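Local structure of carbohydrate binding module (Ruminococcus flavefaciens, 4V1K) at residues E23-F28 with W73-E78; T42-N47 with G108-G113; F61-T66 with I90-P95; F112-W115 with E121-I124. The protein probably binds plant cell-wall polysaccharide as a carbohydrate-binding module of the family 9 glycoside hydrolase Cel9A, part of the cellulosome. One frame throughout, in Å; residues are numbered along the deposited sequence. Where two conformers were deposited one is given.

Interaction 1 of 4, residues E23-F28 with W73-E78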
# COMPACT_ATOMS: atom_id res chain seq x y z
N GLU A 23 -10.69 -5.05 9.32
CA GLU A 23 -10.83 -4.05 8.27
C GLU A 23 -9.63 -3.14 8.18
O GLU A 23 -9.64 -2.20 7.37
CB GLU A 23 -12.10 -3.20 8.50
CG GLU A 23 -13.38 -4.01 8.46
CD GLU A 23 -14.64 -3.21 8.73
OE1 GLU A 23 -14.63 -2.24 9.52
OE2 GLU A 23 -15.67 -3.58 8.16
N ARG A 24 -8.56 -3.39 8.94
CA ARG A 24 -7.46 -2.41 9.01
C ARG A 24 -6.47 -2.48 7.84
O ARG A 24 -5.51 -1.72 7.77
CB ARG A 24 -6.73 -2.51 10.35
CG ARG A 24 -7.56 -1.95 11.50
CD ARG A 24 -6.83 -1.97 12.81
NE ARG A 24 -7.59 -1.31 13.87
CZ ARG A 24 -7.87 -1.85 15.04
NH1 ARG A 24 -7.49 -3.12 15.34
NH2 ARG A 24 -8.54 -1.11 15.93
N MSE A 25 -6.68 -3.40 6.91
CA MSE A 25 -5.93 -3.37 5.63
C MSE A 25 -6.85 -2.98 4.48
O MSE A 25 -7.91 -3.57 4.26
CB MSE A 25 -5.27 -4.72 5.30
CG MSE A 25 -4.35 -5.20 6.41
SE MSE A 25 -3.07 -6.58 5.91
CE MSE A 25 -1.64 -5.42 5.26
N ILE A 26 -6.42 -1.97 3.75
CA ILE A 26 -7.19 -1.47 2.60
C ILE A 26 -6.55 -1.96 1.31
O ILE A 26 -5.36 -1.77 1.05
CB ILE A 26 -7.29 0.05 2.60
CG1 ILE A 26 -7.96 0.50 3.90
CG2 ILE A 26 -8.09 0.49 1.38
CD1 ILE A 26 -7.58 1.89 4.36
N GLY A 27 -7.37 -2.69 0.52
CA GLY A 27 -6.90 -3.37 -0.67
C GLY A 27 -7.12 -2.62 -1.98
O GLY A 27 -8.15 -1.95 -2.15
N PHE A 28 -6.15 -2.78 -2.90
CA PHE A 28 -6.23 -2.29 -4.28
C PHE A 28 -5.81 -3.39 -5.23
O PHE A 28 -4.75 -4.00 -5.08
CB PHE A 28 -5.37 -1.05 -4.48
CG PHE A 28 -5.69 0.05 -3.52
CD1 PHE A 28 -6.73 0.94 -3.79
CD2 PHE A 28 -4.97 0.18 -2.33
CE1 PHE A 28 -7.04 1.94 -2.90
CE2 PHE A 28 -5.30 1.18 -1.44
CZ PHE A 28 -6.33 2.05 -1.73
N TRP A 73 0.63 -15.23 0.10
CA TRP A 73 0.60 -13.95 0.83
C TRP A 73 1.96 -13.65 1.42
O TRP A 73 2.63 -14.57 1.94
CB TRP A 73 -0.41 -14.07 1.97
CG TRP A 73 -0.53 -12.96 2.98
CD1 TRP A 73 -0.22 -13.04 4.30
CD2 TRP A 73 -1.07 -11.65 2.78
NE1 TRP A 73 -0.52 -11.88 4.94
CE2 TRP A 73 -1.06 -11.00 4.04
CE3 TRP A 73 -1.56 -10.96 1.67
CZ2 TRP A 73 -1.55 -9.69 4.21
CZ3 TRP A 73 -2.04 -9.68 1.83
CH2 TRP A 73 -2.01 -9.04 3.08
N ALA A 74 2.36 -12.38 1.36
CA ALA A 74 3.59 -11.92 2.03
C ALA A 74 3.37 -10.52 2.57
O ALA A 74 2.61 -9.74 1.99
CB ALA A 74 4.78 -11.93 1.06
N MSE A 75 4.07 -10.19 3.66
CA MSE A 75 4.04 -8.86 4.27
C MSE A 75 5.45 -8.30 4.43
O MSE A 75 6.43 -9.05 4.69
CB MSE A 75 3.36 -8.86 5.65
CG MSE A 75 1.88 -9.18 5.45
SE MSE A 75 0.94 -9.16 7.19
CE MSE A 75 1.29 -7.54 7.90
N GLY A 76 5.54 -6.97 4.29
CA GLY A 76 6.75 -6.26 4.60
C GLY A 76 6.90 -5.96 6.09
O GLY A 76 6.00 -6.26 6.93
N ASP A 77 8.03 -5.33 6.43
CA ASP A 77 8.31 -4.94 7.83
C ASP A 77 7.37 -3.81 8.28
O ASP A 77 6.81 -3.06 7.45
CB ASP A 77 9.75 -4.44 7.94
CG ASP A 77 10.79 -5.53 7.81
OD1 ASP A 77 10.49 -6.73 7.99
OD2 ASP A 77 11.96 -5.14 7.54
N GLU A 78 7.19 -3.66 9.59
CA GLU A 78 6.46 -2.52 10.13
C GLU A 78 7.15 -1.20 9.78
O GLU A 78 8.40 -1.07 9.83
CB GLU A 78 6.32 -2.62 11.65
CG GLU A 78 5.24 -1.67 12.22
CD GLU A 78 5.02 -1.84 13.72
OE1 GLU A 78 5.88 -1.35 14.52
OE2 GLU A 78 3.98 -2.42 14.10
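A selenium atom set against the rim of an indole joins M25 to W73. M25 is a selenomethionine introduced for labelling, and its SE lies 3.9 Å from CZ2 of W73, practically in the ring plane. Measured to the centroid of the six-membered ring of W73, SE of M25 is 5.0 Å away and 83° off the ring normal, a Met-aromatic contact at the edge and not over a face. The two side chains arrive from opposite directions. W73 holds its CG anti to the backbone N (chi1 173°), which brings the benzo end of the indole back over the sheet although its CB does not aim at M25. M25 runs out almost straight and then bends at chi3, which turns its CE toward M75, 4.5 Å from CE of that second selenomethionine. Strands 25-29 and 73-83 are not neighbours: 109-114 and 55-64 run between them, and the CA atoms of M25 and M75 remain 11.5 Å apart. K111 of the intervening strand touches both M25 and W73, while W115 also packs on M25. A nonaethylene glycol, probably from the crystallisation liquor, lies about 4 Å from the W73 side chain. The contact thus belongs to the outer face of a beta-sandwich sheet, and a partly exposed tryptophan on such a face is consistent with a carbohydrate-binding platform.

Interaction 2 of 4, residues T42-N47 with G108-G113; sequences TEVQVN and GEIKFG
V46 and F112 face each other across the interior of a beta sandwich, V46 from strand 41-49 of the four-stranded sheet and F112 from strand 109-114 of the opposing one. These two bury more surface here than V44 and I110, the second pair. CG1 of V46 sits over the middle of the F112 ring, 4.1 Å from its centroid and 11° off the normal, a CH-pi contact; CG2 of V46 lies nearer the rim, 4.0 Å from CD1 of F112. With chi1 at 171°, the F112 ring extends opposite its backbone N and toward the other sheet, one face presented to the valine. Further along, V44 and I110 meet more lightly, methyl to methyl. Strand residues alternate: K111 and E109 project from the outer face of their sheet, where NZ of K111 forms a salt bridge with OE1 of E109, reaching its syn side from 34° out of the carboxylate plane. Y57 and F61 also bring their rings to F112, adding to the apolar layer between the sheets. In the V44-I110 pair, CG2 of V44 stops 4.3 Å from CD1 of I110.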
# COMPACT_ATOMS: atom_id res chain seq x y z
N THR A 42 9.52 -2.44 -7.23
CA THR A 42 10.60 -2.14 -6.29
C THR A 42 10.14 -1.28 -5.11
O THR A 42 10.75 -1.32 -4.03
CB THR A 42 11.76 -1.41 -7.00
OG1 THR A 42 11.26 -0.31 -7.77
CG2 THR A 42 12.48 -2.36 -7.92
N GLU A 43 9.10 -0.49 -5.32
CA GLU A 43 8.62 0.39 -4.26
C GLU A 43 7.12 0.62 -4.43
O GLU A 43 6.62 0.71 -5.58
CB GLU A 43 9.43 1.71 -4.32
CG GLU A 43 9.31 2.68 -3.19
CD GLU A 43 10.33 3.83 -3.36
OE1 GLU A 43 11.55 3.60 -3.52
OE2 GLU A 43 9.93 4.99 -3.34
N VAL A 44 6.42 0.79 -3.31
CA VAL A 44 5.03 1.24 -3.29
C VAL A 44 4.94 2.52 -2.47
O VAL A 44 5.49 2.59 -1.38
CB VAL A 44 4.10 0.18 -2.66
CG1 VAL A 44 2.65 0.62 -2.73
CG2 VAL A 44 4.25 -1.14 -3.38
N GLN A 45 4.28 3.54 -3.01
CA GLN A 45 4.05 4.79 -2.31
C GLN A 45 2.55 5.08 -2.19
O GLN A 45 1.81 4.93 -3.17
CB GLN A 45 4.73 5.96 -3.02
CG GLN A 45 6.24 5.84 -3.04
CD GLN A 45 6.94 7.08 -3.57
OE1 GLN A 45 6.42 7.76 -4.44
NE2 GLN A 45 8.14 7.37 -3.03
N VAL A 46 2.13 5.45 -0.99
CA VAL A 46 0.75 5.83 -0.71
C VAL A 46 0.76 7.31 -0.30
O VAL A 46 1.35 7.69 0.72
CB VAL A 46 0.12 4.94 0.35
CG1 VAL A 46 -1.32 5.39 0.62
CG2 VAL A 46 0.16 3.46 -0.10
N ASN A 47 0.10 8.14 -1.11
CA ASN A 47 0.02 9.59 -0.88
C ASN A 47 -1.29 9.91 -0.19
O ASN A 47 -2.38 9.60 -0.72
CB ASN A 47 0.17 10.34 -2.20
CG ASN A 47 1.52 10.10 -2.82
OD1 ASN A 47 2.54 10.47 -2.26
ND2 ASN A 47 1.54 9.43 -3.95
N GLY A 108 -5.10 -10.57 -7.85
CA GLY A 108 -4.11 -10.20 -6.86
C GLY A 108 -4.23 -8.74 -6.42
O GLY A 108 -4.55 -7.86 -7.25
N GLU A 109 -3.89 -8.49 -5.16
CA GLU A 109 -3.99 -7.18 -4.54
C GLU A 109 -2.72 -6.76 -3.79
O GLU A 109 -2.02 -7.60 -3.21
CB GLU A 109 -5.15 -7.14 -3.51
CG GLU A 109 -6.53 -7.32 -4.10
CD GLU A 109 -7.67 -7.20 -3.13
OE1 GLU A 109 -7.46 -6.76 -1.98
OE2 GLU A 109 -8.82 -7.50 -3.55
N ILE A 110 -2.53 -5.43 -3.71
CA ILE A 110 -1.67 -4.79 -2.74
C ILE A 110 -2.55 -4.27 -1.61
O ILE A 110 -3.63 -3.69 -1.86
CB ILE A 110 -0.79 -3.66 -3.41
CG1 ILE A 110 0.17 -3.03 -2.41
CG2 ILE A 110 -1.66 -2.56 -4.04
CD1 ILE A 110 1.30 -3.92 -1.98
N LYS A 111 -2.11 -4.49 -0.38
CA LYS A 111 -2.88 -4.12 0.83
C LYS A 111 -2.08 -3.15 1.72
O LYS A 111 -0.91 -3.40 2.04
CB LYS A 111 -3.30 -5.38 1.61
CG LYS A 111 -4.18 -6.32 0.79
CD LYS A 111 -5.41 -6.77 1.53
CE LYS A 111 -6.18 -7.79 0.73
NZ LYS A 111 -7.64 -7.54 0.87
N PHE A 112 -2.72 -2.04 2.07
CA PHE A 112 -2.15 -0.95 2.89
C PHE A 112 -2.75 -1.07 4.28
O PHE A 112 -3.94 -0.80 4.50
CB PHE A 112 -2.50 0.39 2.23
CG PHE A 112 -2.17 1.61 3.04
CD1 PHE A 112 -0.87 1.88 3.43
CD2 PHE A 112 -3.16 2.55 3.34
CE1 PHE A 112 -0.56 3.04 4.14
CE2 PHE A 112 -2.86 3.69 4.05
CZ PHE A 112 -1.57 3.93 4.44
N GLY A 113 -1.93 -1.54 5.21
CA GLY A 113 -2.35 -1.76 6.59
C GLY A 113 -2.13 -0.51 7.43
O GLY A 113 -1.04 0.09 7.42

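Interaction 3 of 4, residues F61-T66 with I90-P95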
# COMPACT_ATOMS: atom_id res chain seq x y z
N PHE A 61 2.59 -3.22 4.87
CA PHE A 61 2.01 -3.61 3.58
C PHE A 61 1.98 -5.13 3.44
O PHE A 61 2.86 -5.85 3.95
CB PHE A 61 2.79 -3.03 2.39
CG PHE A 61 2.66 -1.53 2.24
CD1 PHE A 61 3.24 -0.66 3.15
CD2 PHE A 61 1.96 -1.00 1.19
CE1 PHE A 61 3.13 0.71 3.00
CE2 PHE A 61 1.86 0.37 1.01
CZ PHE A 61 2.45 1.24 1.93
N GLY A 62 0.96 -5.62 2.73
CA GLY A 62 0.90 -7.01 2.31
C GLY A 62 0.57 -7.12 0.83
O GLY A 62 0.04 -6.19 0.22
N THR A 63 0.85 -8.29 0.26
CA THR A 63 0.57 -8.53 -1.15
C THR A 63 0.22 -9.99 -1.43
O THR A 63 0.77 -10.93 -0.82
CB THR A 63 1.76 -8.10 -2.05
OG1 THR A 63 1.48 -8.32 -3.44
CG2 THR A 63 3.04 -8.85 -1.66
N SER A 64 -0.67 -10.18 -2.41
CA SER A 64 -0.82 -11.48 -3.04
C SER A 64 0.53 -11.93 -3.65
O SER A 64 1.25 -11.11 -4.21
CB SER A 64 -1.87 -11.43 -4.16
OG SER A 64 -3.14 -11.05 -3.65
N THR A 65 0.83 -13.23 -3.56
CA THR A 65 1.99 -13.82 -4.19
C THR A 65 1.61 -15.11 -4.90
O THR A 65 0.52 -15.68 -4.67
CB THR A 65 3.14 -14.15 -3.19
OG1 THR A 65 2.76 -15.32 -2.46
CG2 THR A 65 3.45 -13.00 -2.28
N THR A 66 2.57 -15.63 -5.67
CA THR A 66 2.40 -16.92 -6.37
C THR A 66 2.91 -18.10 -5.51
O THR A 66 2.91 -19.24 -6.00
CB THR A 66 3.17 -16.88 -7.70
OG1 THR A 66 4.53 -16.60 -7.44
CG2 THR A 66 2.62 -15.78 -8.60
N ILE A 90 3.70 7.67 2.38
CA ILE A 90 4.20 6.50 3.06
C ILE A 90 4.80 5.58 2.00
O ILE A 90 4.15 5.24 1.01
CB ILE A 90 3.07 5.77 3.79
CG1 ILE A 90 2.48 6.67 4.89
CG2 ILE A 90 3.57 4.47 4.39
CD1 ILE A 90 1.00 6.48 5.10
N THR A 91 6.05 5.22 2.20
CA THR A 91 6.84 4.45 1.24
C THR A 91 7.20 3.06 1.80
O THR A 91 7.74 2.96 2.94
CB THR A 91 8.13 5.22 0.89
OG1 THR A 91 7.79 6.50 0.35
CG2 THR A 91 8.96 4.44 -0.12
N TRP A 92 6.94 2.03 0.98
CA TRP A 92 7.46 0.67 1.21
C TRP A 92 8.47 0.27 0.14
O TRP A 92 8.13 0.18 -1.03
CB TRP A 92 6.30 -0.32 1.21
CG TRP A 92 6.69 -1.75 1.47
CD1 TRP A 92 7.65 -2.20 2.32
CD2 TRP A 92 6.11 -2.93 0.87
NE1 TRP A 92 7.72 -3.56 2.30
CE2 TRP A 92 6.79 -4.04 1.42
CE3 TRP A 92 5.09 -3.15 -0.07
CZ2 TRP A 92 6.49 -5.36 1.08
CZ3 TRP A 92 4.78 -4.48 -0.42
CH2 TRP A 92 5.49 -5.57 0.16
N LYS A 93 9.71 0.04 0.55
CA LYS A 93 10.75 -0.50 -0.32
C LYS A 93 10.60 -2.02 -0.30
O LYS A 93 10.76 -2.67 0.74
CB LYS A 93 12.16 -0.05 0.14
CG LYS A 93 12.28 1.48 0.18
CD LYS A 93 13.66 2.02 0.39
CE LYS A 93 13.65 3.53 0.14
NZ LYS A 93 14.98 4.15 0.33
N VAL A 94 10.19 -2.58 -1.45
CA VAL A 94 9.81 -3.98 -1.52
C VAL A 94 11.06 -4.86 -1.53
O VAL A 94 11.92 -4.70 -2.39
CB VAL A 94 8.95 -4.25 -2.77
CG1 VAL A 94 8.49 -5.69 -2.78
CG2 VAL A 94 7.73 -3.32 -2.80
N PRO A 95 11.17 -5.82 -0.59
CA PRO A 95 12.31 -6.72 -0.64
C PRO A 95 12.35 -7.59 -1.91
O PRO A 95 11.30 -7.98 -2.41
CB PRO A 95 12.13 -7.63 0.59
CG PRO A 95 11.07 -7.06 1.41
CD PRO A 95 10.27 -6.14 0.54
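F61 and W92 lie with their rings nearly parallel but displaced, inside the beta sandwich, one from each sheet. The short strand segments 61-64 and 90-93 cross at -53°, their axes 9.6 Å apart at closest approach, and the two side chains run antiparallel alongside each other. The ring planes of F61 and the pyrrole part of W92 differ by 15°, yet the rings are offset so far that little of one lies above the other, their centroids 5.2 Å apart. What each ring receives instead is the other's methylene group. CB of F61 stands over the six-membered ring of W92, 3.8 Å from its centroid, and CB of W92 stands over the F61 ring, 3.9 Å from its centroid, which makes a reciprocal pair of CH-pi contacts. The extended chi1 of W92 (-179°) sends the indole along the inter-sheet layer with one face under F61; on the opposite face it meets CG2 of V94. I90 approaches F61 at the ring edge, with CG2 of I90 4.0 Å from CE1 of F61. T63 brings its methyl to the edge of the W92 ring, while its hydroxyl bonds to S64 O and to the hydroxyl of Y30, satisfying a buried polar group. The tightest approach is between CB of F61 and CE3 of W92, 3.4 Å.

Interaction 4 of 4, residues F112-W115 with E121-I124; sequences FGVW and EFTI
F122 and I124 reach across the sandwich from strand 121-124 to V114 and F112, on a strand that runs nearly antiparallel to theirs at 172° but belongs to the opposing sheet, 12.2 Å away between axes. The gap is bridged by side chains alone. I124 points CG1 anti to its carbonyl carbon (chi1 -61°) and stays extended through chi2, so that CD1 is the atom in contact, 3.9 Å from CD2 of F112. F122 has chi1 68°, the staggered position in which CG lies between the backbone N and the carbonyl carbon; this brings the far end of the ring against both F112 and V114. CE2 of F122 comes to the edge of the F112 ring, 4.3 Å from CE2 of F112, without stacking. V114 offers its CG2 methyl, 4.2 Å from CZ of F122. V14 and I48 pack on F122 from its own sheet, and V46 touches I124. At W115 the chain changes direction; the W115 ring folds back over G113 and its NE1 bonds to OE1 of Q60. With methyl and aromatic carbons as the touching atoms, cohesion here rests on dispersion and the exclusion of water, not on directional bonding between the sheets.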
# COMPACT_ATOMS: atom_id res chain seq x y z
N PHE A 112 -2.72 -2.04 2.07
CA PHE A 112 -2.15 -0.95 2.89
C PHE A 112 -2.75 -1.07 4.28
O PHE A 112 -3.94 -0.80 4.50
CB PHE A 112 -2.50 0.39 2.23
CG PHE A 112 -2.17 1.61 3.04
CD1 PHE A 112 -0.87 1.88 3.43
CD2 PHE A 112 -3.16 2.55 3.34
CE1 PHE A 112 -0.56 3.04 4.14
CE2 PHE A 112 -2.86 3.69 4.05
CZ PHE A 112 -1.57 3.93 4.44
N GLY A 113 -1.93 -1.54 5.21
CA GLY A 113 -2.35 -1.76 6.59
C GLY A 113 -2.13 -0.51 7.43
O GLY A 113 -1.04 0.09 7.42
N VAL A 114 -3.17 -0.11 8.16
CA VAL A 114 -3.09 1.04 9.07
C VAL A 114 -3.30 0.55 10.50
O VAL A 114 -4.44 0.29 10.93
CB VAL A 114 -4.14 2.14 8.72
CG1 VAL A 114 -3.91 3.38 9.59
CG2 VAL A 114 -4.05 2.53 7.26
N TRP A 115 -2.21 0.37 11.24
CA TRP A 115 -2.33 -0.07 12.64
C TRP A 115 -2.66 1.09 13.59
O TRP A 115 -3.32 0.89 14.62
CB TRP A 115 -1.05 -0.77 13.09
CG TRP A 115 -0.53 -1.95 12.27
CD1 TRP A 115 0.76 -2.45 12.33
CD2 TRP A 115 -1.22 -2.77 11.31
NE1 TRP A 115 0.91 -3.50 11.48
CE2 TRP A 115 -0.28 -3.73 10.83
CE3 TRP A 115 -2.52 -2.78 10.76
CZ2 TRP A 115 -0.61 -4.72 9.88
CZ3 TRP A 115 -2.85 -3.77 9.82
CH2 TRP A 115 -1.88 -4.71 9.38
N GLU A 121 -9.06 10.88 10.40
CA GLU A 121 -9.70 10.97 9.11
C GLU A 121 -8.70 11.45 8.07
O GLU A 121 -8.06 12.50 8.22
CB GLU A 121 -10.92 11.90 9.17
CG GLU A 121 -12.04 11.29 10.01
CD GLU A 121 -13.31 12.11 10.11
OE1 GLU A 121 -13.66 12.90 9.20
OE2 GLU A 121 -14.00 11.93 11.13
N PHE A 122 -8.55 10.66 7.02
CA PHE A 122 -7.63 11.03 5.93
C PHE A 122 -8.11 10.47 4.61
O PHE A 122 -8.97 9.59 4.58
CB PHE A 122 -6.19 10.57 6.24
CG PHE A 122 -6.02 9.06 6.25
CD1 PHE A 122 -6.32 8.33 7.38
CD2 PHE A 122 -5.53 8.39 5.15
CE1 PHE A 122 -6.17 6.97 7.41
CE2 PHE A 122 -5.37 7.01 5.17
CZ PHE A 122 -5.68 6.29 6.30
N THR A 123 -7.56 10.99 3.53
CA THR A 123 -7.86 10.50 2.17
C THR A 123 -6.62 9.91 1.52
O THR A 123 -5.51 10.48 1.60
CB THR A 123 -8.42 11.64 1.28
OG1 THR A 123 -9.60 12.19 1.88
CG2 THR A 123 -8.79 11.12 -0.11
N ILE A 124 -6.80 8.73 0.92
CA ILE A 124 -5.78 8.13 0.04
C ILE A 124 -5.96 8.77 -1.34
O ILE A 124 -6.90 8.43 -2.12
CB ILE A 124 -5.90 6.58 -0.03
CG1 ILE A 124 -5.70 5.99 1.37
CG2 ILE A 124 -4.89 5.97 -1.02
CD1 ILE A 124 -5.99 4.49 1.44

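How the interactions relate
Interactions 2, 3 and 4 are buried and join the two sheets of the sandwich, whereas interaction 1 is a surface contact across the outer face of one sheet. The chemistry follows: a Met-aromatic edge contact outside; within, CH-pi contacts over ring faces in interactions 2 and 3, and edge and oblique apolar packing in interaction 4. Interactions 2 and 4 share F112, which meets V46 of one strand and I124 of its neighbour, and V46 CG1 touches I124 CG2. F112 also reaches interaction 3, where F61 and I90 pack on it. Backbone hydrogen bonds tie the sets together, such as I26 O to F112 N and A74 O to T63 N. Interaction 3 buries the most surface, interaction 1 the least.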